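Local coordinates for A1 protein (Enterobacteria phage Qbeta, PDB 3RLK), which is a minor structural protein of the phage, made by read-through of the coat-protein stop signal and carrying an added beta-barrel domain, at residues M110-G120 with E130-Y141. Numbering follows the deposited sequence.
Sequences MRDQKYDIREG and ERFIYLKSINAY
Arg131 reaches along the sheet face it shares with Glu119, its partner in a non-hydrogen-bonded pair, to meet that residue's carboxylate. Arg131 CB lies 4.2 Å from Ile117 CG2, the diagonal neighbour on the same sheet face. CG, placed anti to the carbonyl carbon (chi1 -81°), runs past the sulfur of Met110, with Arg131 CG 3.7 Å from Met110 SD. After a bend at chi2, CD passes Met110 CG, and in a salt bridge Arg131 NE donates to Glu119 OE2 at 2.7 Å. The acceptor lies in the guanidinium plane, yet the donor stands well above the carboxylate plane, the two planes being 63° apart. NH2 adds a weak second bond to OE2, and Met110 CG covers one guanidinium face, 3.6 Å from Arg131 NH1. Ala105 O takes NH1 and Asp107 takes NH2, which ties the start of helix 107-112 to this face; Trp50 NE1 donates to Glu119 OE1.

The other face carries Arg118 and Phe132, paired through both backbone bonds. Tyr141 OH sits over the Arg118 guanidinium, the tyrosine ring and guanidinium planes being moderately inclined; its 3.2 Å approach to Arg118 NE has too poor an angle for a bond, and NH1 turns instead to Leu37 O and Glu38. At the far end, Tyr134 N donates to Asp116 O at 2.9 Å, and a water donates to both Asp116 O and Tyr134 O. Reciprocal Gly120–Glu130 bonds and an angle of 147° between segments 117-120 and 130-135 identify a twisted antiparallel beta hairpin, strands 117-121 and 129-135, within a mixed six-stranded sheet, probably part of the read-through domain's beta-barrel.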
loop_
_atom_site.group_PDB
_atom_site.type_symbol
_atom_site.label_atom_id
_atom_site.label_comp_id
_atom_site.label_asym_id
_atom_site.label_seq_id
_atom_site.Cartn_x
_atom_site.Cartn_y
_atom_site.Cartn_z
ATOM N N MET A 110 -1.441 8.593 9.383
ATOM C CA MET A 110 -0.706 8.148 10.591
ATOM C C MET A 110 -1.565 8.105 11.869
ATOM O O MET A 110 -1.432 7.170 12.658
ATOM C CB MET A 110 0.547 8.981 10.825
ATOM C CG MET A 110 1.721 8.814 9.864
ATOM S SD MET A 110 2.428 7.156 9.921
ATOM C CE MET A 110 2.222 6.707 11.609
ATOM N N ARG A 111 -2.403 9.129 12.081
ATOM C CA ARG A 111 -3.306 9.153 13.249
ATOM C C ARG A 111 -4.296 7.984 13.224
ATOM O O ARG A 111 -4.573 7.344 14.271
ATOM C CB ARG A 111 -4.088 10.502 13.368
ATOM C CG ARG A 111 -3.228 11.778 13.614
ATOM C CD ARG A 111 -4.093 13.031 13.937
ATOM N NE ARG A 111 -3.301 14.276 13.890
ATOM C CZ ARG A 111 -3.823 15.491 14.142
ATOM N NH1 ARG A 111 -5.115 15.589 14.465
ATOM N NH2 ARG A 111 -3.069 16.601 14.075
ATOM N N ASP A 112 -4.845 7.709 12.038
ATOM C CA ASP A 112 -5.933 6.716 11.916
ATOM C C ASP A 112 -5.515 5.256 11.979
ATOM O O ASP A 112 -6.199 4.442 12.552
ATOM C CB ASP A 112 -6.711 7.006 10.636
ATOM C CG ASP A 112 -7.465 8.316 10.715
ATOM O OD1 ASP A 112 -7.500 8.878 11.845
ATOM O OD2 ASP A 112 -8.058 8.788 9.698
ATOM N N GLN A 113 -4.378 4.945 11.382
ATOM C CA GLN A 113 -3.937 3.562 11.149
ATOM C C GLN A 113 -5.022 2.649 10.589
ATOM O O GLN A 113 -5.178 1.517 11.044
ATOM C CB GLN A 113 -3.329 2.951 12.412
ATOM C CG GLN A 113 -2.056 3.693 12.958
ATOM C CD GLN A 113 -0.865 3.584 12.091
ATOM O OE1 GLN A 113 -0.185 4.562 11.794
ATOM N NE2 GLN A 113 -0.552 2.387 11.715
ATOM N N LYS A 114 -5.771 3.139 9.613
ATOM C CA LYS A 114 -6.672 2.281 8.807
ATOM C C LYS A 114 -5.809 1.278 8.047
ATOM O O LYS A 114 -6.247 0.145 7.868
ATOM C CB LYS A 114 -7.453 3.129 7.805
ATOM C CG LYS A 114 -8.488 4.068 8.517
ATOM C CD LYS A 114 -9.026 5.017 7.486
ATOM C CE LYS A 114 -10.143 5.836 8.152
ATOM N NZ LYS A 114 -10.369 7.038 7.272
ATOM N N TYR A 115 -4.589 1.667 7.645
ATOM C CA TYR A 115 -3.550 0.696 7.243
ATOM C C TYR A 115 -2.417 0.832 8.257
ATOM O O TYR A 115 -2.325 1.866 8.904
ATOM C CB TYR A 115 -2.995 1.050 5.827
ATOM C CG TYR A 115 -3.996 0.694 4.755
ATOM C CD1 TYR A 115 -3.981 -0.582 4.145
ATOM C CD2 TYR A 115 -4.973 1.625 4.358
ATOM C CE1 TYR A 115 -4.947 -0.929 3.177
ATOM C CE2 TYR A 115 -5.959 1.275 3.380
ATOM C CZ TYR A 115 -5.880 0.004 2.771
ATOM O OH TYR A 115 -6.805 -0.337 1.797
ATOM N N ASP A 116 -1.564 -0.174 8.408
ATOM C CA ASP A 116 -0.457 -0.028 9.376
ATOM C C ASP A 116 0.700 0.706 8.718
ATOM O O ASP A 116 1.240 0.246 7.698
ATOM C CB ASP A 116 0.078 -1.393 9.828
ATOM C CG ASP A 116 -0.973 -2.201 10.591
ATOM O OD1 ASP A 116 -1.399 -1.709 11.635
ATOM O OD2 ASP A 116 -1.334 -3.318 10.151
ATOM N N ILE A 117 1.073 1.844 9.299
ATOM C CA ILE A 117 2.066 2.734 8.707
ATOM C C ILE A 117 2.992 3.113 9.886
ATOM O O ILE A 117 2.488 3.423 10.950
ATOM C CB ILE A 117 1.382 3.982 8.172
ATOM C CG1 ILE A 117 0.151 3.604 7.309
ATOM C CG2 ILE A 117 2.405 4.887 7.457
ATOM C CD1 ILE A 117 -0.743 4.834 7.026
ATOM N N ARG A 118 4.303 3.003 9.731
ATOM C CA ARG A 118 5.237 3.400 10.840
ATOM C C ARG A 118 6.119 4.506 10.367
ATOM O O ARG A 118 6.560 4.510 9.203
ATOM C CB ARG A 118 6.079 2.207 11.351
ATOM C CG ARG A 118 5.229 1.271 12.210
ATOM C CD ARG A 118 6.053 0.157 12.872
ATOM N NE ARG A 118 5.199 -0.585 13.795
ATOM C CZ ARG A 118 5.591 -1.590 14.587
ATOM N NH1 ARG A 118 6.855 -1.948 14.655
ATOM N NH2 ARG A 118 4.667 -2.222 15.346
ATOM N N GLU A 119 6.434 5.462 11.250
ATOM C CA GLU A 119 7.419 6.495 10.860
ATOM C C GLU A 119 8.829 6.024 11.207
ATOM O O GLU A 119 9.049 5.530 12.334
ATOM C CB GLU A 119 7.114 7.765 11.662
ATOM C CG GLU A 119 7.830 8.997 11.108
ATOM C CD GLU A 119 7.044 10.255 11.386
ATOM O OE1 GLU A 119 6.464 10.350 12.487
ATOM O OE2 GLU A 119 6.989 11.112 10.493
ATOM N N GLY A 120 9.793 6.186 10.304
ATOM C CA GLY A 120 11.140 5.700 10.703
ATOM C C GLY A 120 12.265 6.557 10.132
ATOM O O GLY A 120 12.130 7.234 9.085
ATOM N N GLU A 130 10.948 9.091 7.321
ATOM C CA GLU A 130 9.935 8.839 6.265
ATOM C C GLU A 130 8.795 8.042 6.827
ATOM O O GLU A 130 8.866 7.570 7.988
ATOM C CB GLU A 130 10.601 8.140 5.068
ATOM C CG GLU A 130 11.521 9.128 4.326
ATOM C CD GLU A 130 12.271 8.547 3.129
ATOM O OE1 GLU A 130 12.081 7.331 2.871
ATOM O OE2 GLU A 130 13.016 9.364 2.447
ATOM N N ARG A 131 7.697 7.945 6.081
ATOM C CA ARG A 131 6.599 7.047 6.493
ATOM C C ARG A 131 6.586 5.776 5.661
ATOM O O ARG A 131 6.764 5.839 4.379
ATOM C CB ARG A 131 5.247 7.783 6.488
ATOM C CG ARG A 131 5.139 8.582 7.791
ATOM C CD ARG A 131 4.676 9.895 7.599
ATOM N NE ARG A 131 4.860 10.765 8.803
ATOM C CZ ARG A 131 4.019 11.727 9.130
ATOM N NH1 ARG A 131 2.923 11.903 8.392
ATOM N NH2 ARG A 131 4.266 12.507 10.192
ATOM N N PHE A 132 6.414 4.629 6.356
ATOM C CA PHE A 132 6.640 3.314 5.774
ATOM C C PHE A 132 5.345 2.497 5.863
ATOM O O PHE A 132 4.773 2.288 6.972
ATOM C CB PHE A 132 7.727 2.546 6.526
ATOM C CG PHE A 132 9.079 3.106 6.367
ATOM C CD1 PHE A 132 9.991 2.498 5.535
ATOM C CD2 PHE A 132 9.428 4.252 7.040
ATOM C CE1 PHE A 132 11.332 3.035 5.424
ATOM C CE2 PHE A 132 10.694 4.802 6.955
ATOM C CZ PHE A 132 11.642 4.224 6.128
ATOM N N ILE A 133 4.852 2.047 4.709
ATOM C CA ILE A 133 3.639 1.207 4.733
ATOM C C ILE A 133 4.033 -0.216 5.097
ATOM O O ILE A 133 5.092 -0.718 4.633
ATOM C CB ILE A 133 2.930 1.310 3.324
ATOM C CG1 ILE A 133 1.544 0.670 3.386
ATOM C CG2 ILE A 133 3.863 0.836 2.174
ATOM C CD1 ILE A 133 0.569 1.452 4.303
ATOM N N TYR A 134 3.245 -0.861 5.956
ATOM C CA TYR A 134 3.553 -2.263 6.264
ATOM C C TYR A 134 2.993 -3.161 5.162
ATOM O O TYR A 134 1.827 -2.943 4.726
ATOM C CB TYR A 134 2.956 -2.656 7.648
ATOM C CG TYR A 134 3.144 -4.128 7.979
ATOM C CD1 TYR A 134 4.440 -4.669 8.226
ATOM C CD2 TYR A 134 2.047 -4.963 8.075
ATOM C CE1 TYR A 134 4.594 -6.026 8.527
ATOM C CE2 TYR A 134 2.193 -6.325 8.414
ATOM C CZ TYR A 134 3.476 -6.844 8.643
ATOM O OH TYR A 134 3.640 -8.182 8.959
ATOM N N LEU A 135 3.815 -4.115 4.689
ATOM C CA LEU A 135 3.403 -5.105 3.691
ATOM C C LEU A 135 3.377 -6.477 4.331
ATOM O O LEU A 135 4.394 -7.158 4.443
ATOM C CB LEU A 135 4.336 -5.092 2.462
ATOM C CG LEU A 135 4.735 -3.736 1.857
ATOM C CD1 LEU A 135 5.847 -3.808 0.765
ATOM C CD2 LEU A 135 3.514 -3.131 1.196
ATOM N N LYS A 136 2.182 -6.903 4.696
ATOM C CA LYS A 136 1.979 -8.193 5.397
ATOM C C LYS A 136 2.420 -9.369 4.596
ATOM O O LYS A 136 3.029 -10.283 5.157
ATOM C CB LYS A 136 0.486 -8.309 5.714
ATOM C CG LYS A 136 0.033 -9.647 6.357
ATOM C CD LYS A 136 0.844 -9.994 7.629
ATOM C CE LYS A 136 0.114 -11.094 8.461
ATOM N NZ LYS A 136 0.906 -11.456 9.718
ATOM N N SER A 137 2.144 -9.325 3.279
ATOM C CA SER A 137 2.546 -10.361 2.319
ATOM C C SER A 137 4.002 -10.752 2.455
ATOM O O SER A 137 4.357 -11.941 2.330
ATOM C CB SER A 137 2.307 -9.834 0.894
ATOM O OG SER A 137 0.902 -9.737 0.725
ATOM N N ILE A 138 4.843 -9.763 2.711
ATOM C CA ILE A 138 6.269 -10.066 2.906
ATOM C C ILE A 138 6.790 -9.703 4.299
ATOM O O ILE A 138 8.029 -9.760 4.544
ATOM C CB ILE A 138 7.150 -9.419 1.721
ATOM C CG1 ILE A 138 6.976 -7.882 1.739
ATOM C CG2 ILE A 138 6.712 -9.986 0.337
ATOM C CD1 ILE A 138 7.898 -7.089 0.794
ATOM N N ASN A 139 5.875 -9.362 5.233
ATOM C CA ASN A 139 6.182 -8.874 6.602
ATOM C C ASN A 139 7.387 -7.922 6.640
ATOM O O ASN A 139 8.401 -8.199 7.297
ATOM C CB ASN A 139 6.436 -10.094 7.533
ATOM C CG ASN A 139 6.608 -9.713 9.002
ATOM O OD1 ASN A 139 5.868 -8.897 9.544
ATOM N ND2 ASN A 139 7.551 -10.403 9.679
ATOM N N ALA A 140 7.257 -6.779 5.969
ATOM C CA ALA A 140 8.349 -5.845 5.869
ATOM C C ALA A 140 7.661 -4.539 5.514
ATOM O O ALA A 140 6.454 -4.505 5.113
ATOM C CB ALA A 140 9.383 -6.269 4.806
ATOM N N TYR A 141 8.452 -3.490 5.550
ATOM C CA TYR A 141 7.944 -2.119 5.394
ATOM C C TYR A 141 8.556 -1.516 4.135
ATOM O O TYR A 141 9.679 -1.818 3.753
ATOM C CB TYR A 141 8.372 -1.277 6.589
ATOM C CG TYR A 141 7.606 -1.577 7.805
ATOM C CD1 TYR A 141 6.430 -0.864 8.096
ATOM C CD2 TYR A 141 8.012 -2.595 8.646
ATOM C CE1 TYR A 141 5.645 -1.203 9.289
ATOM C CE2 TYR A 141 7.282 -2.920 9.823
ATOM C CZ TYR A 141 6.126 -2.222 10.125
ATOM O OH TYR A 141 5.442 -2.574 11.277
HETATM O O HOH W 1 0.034 -1.161 5.702
#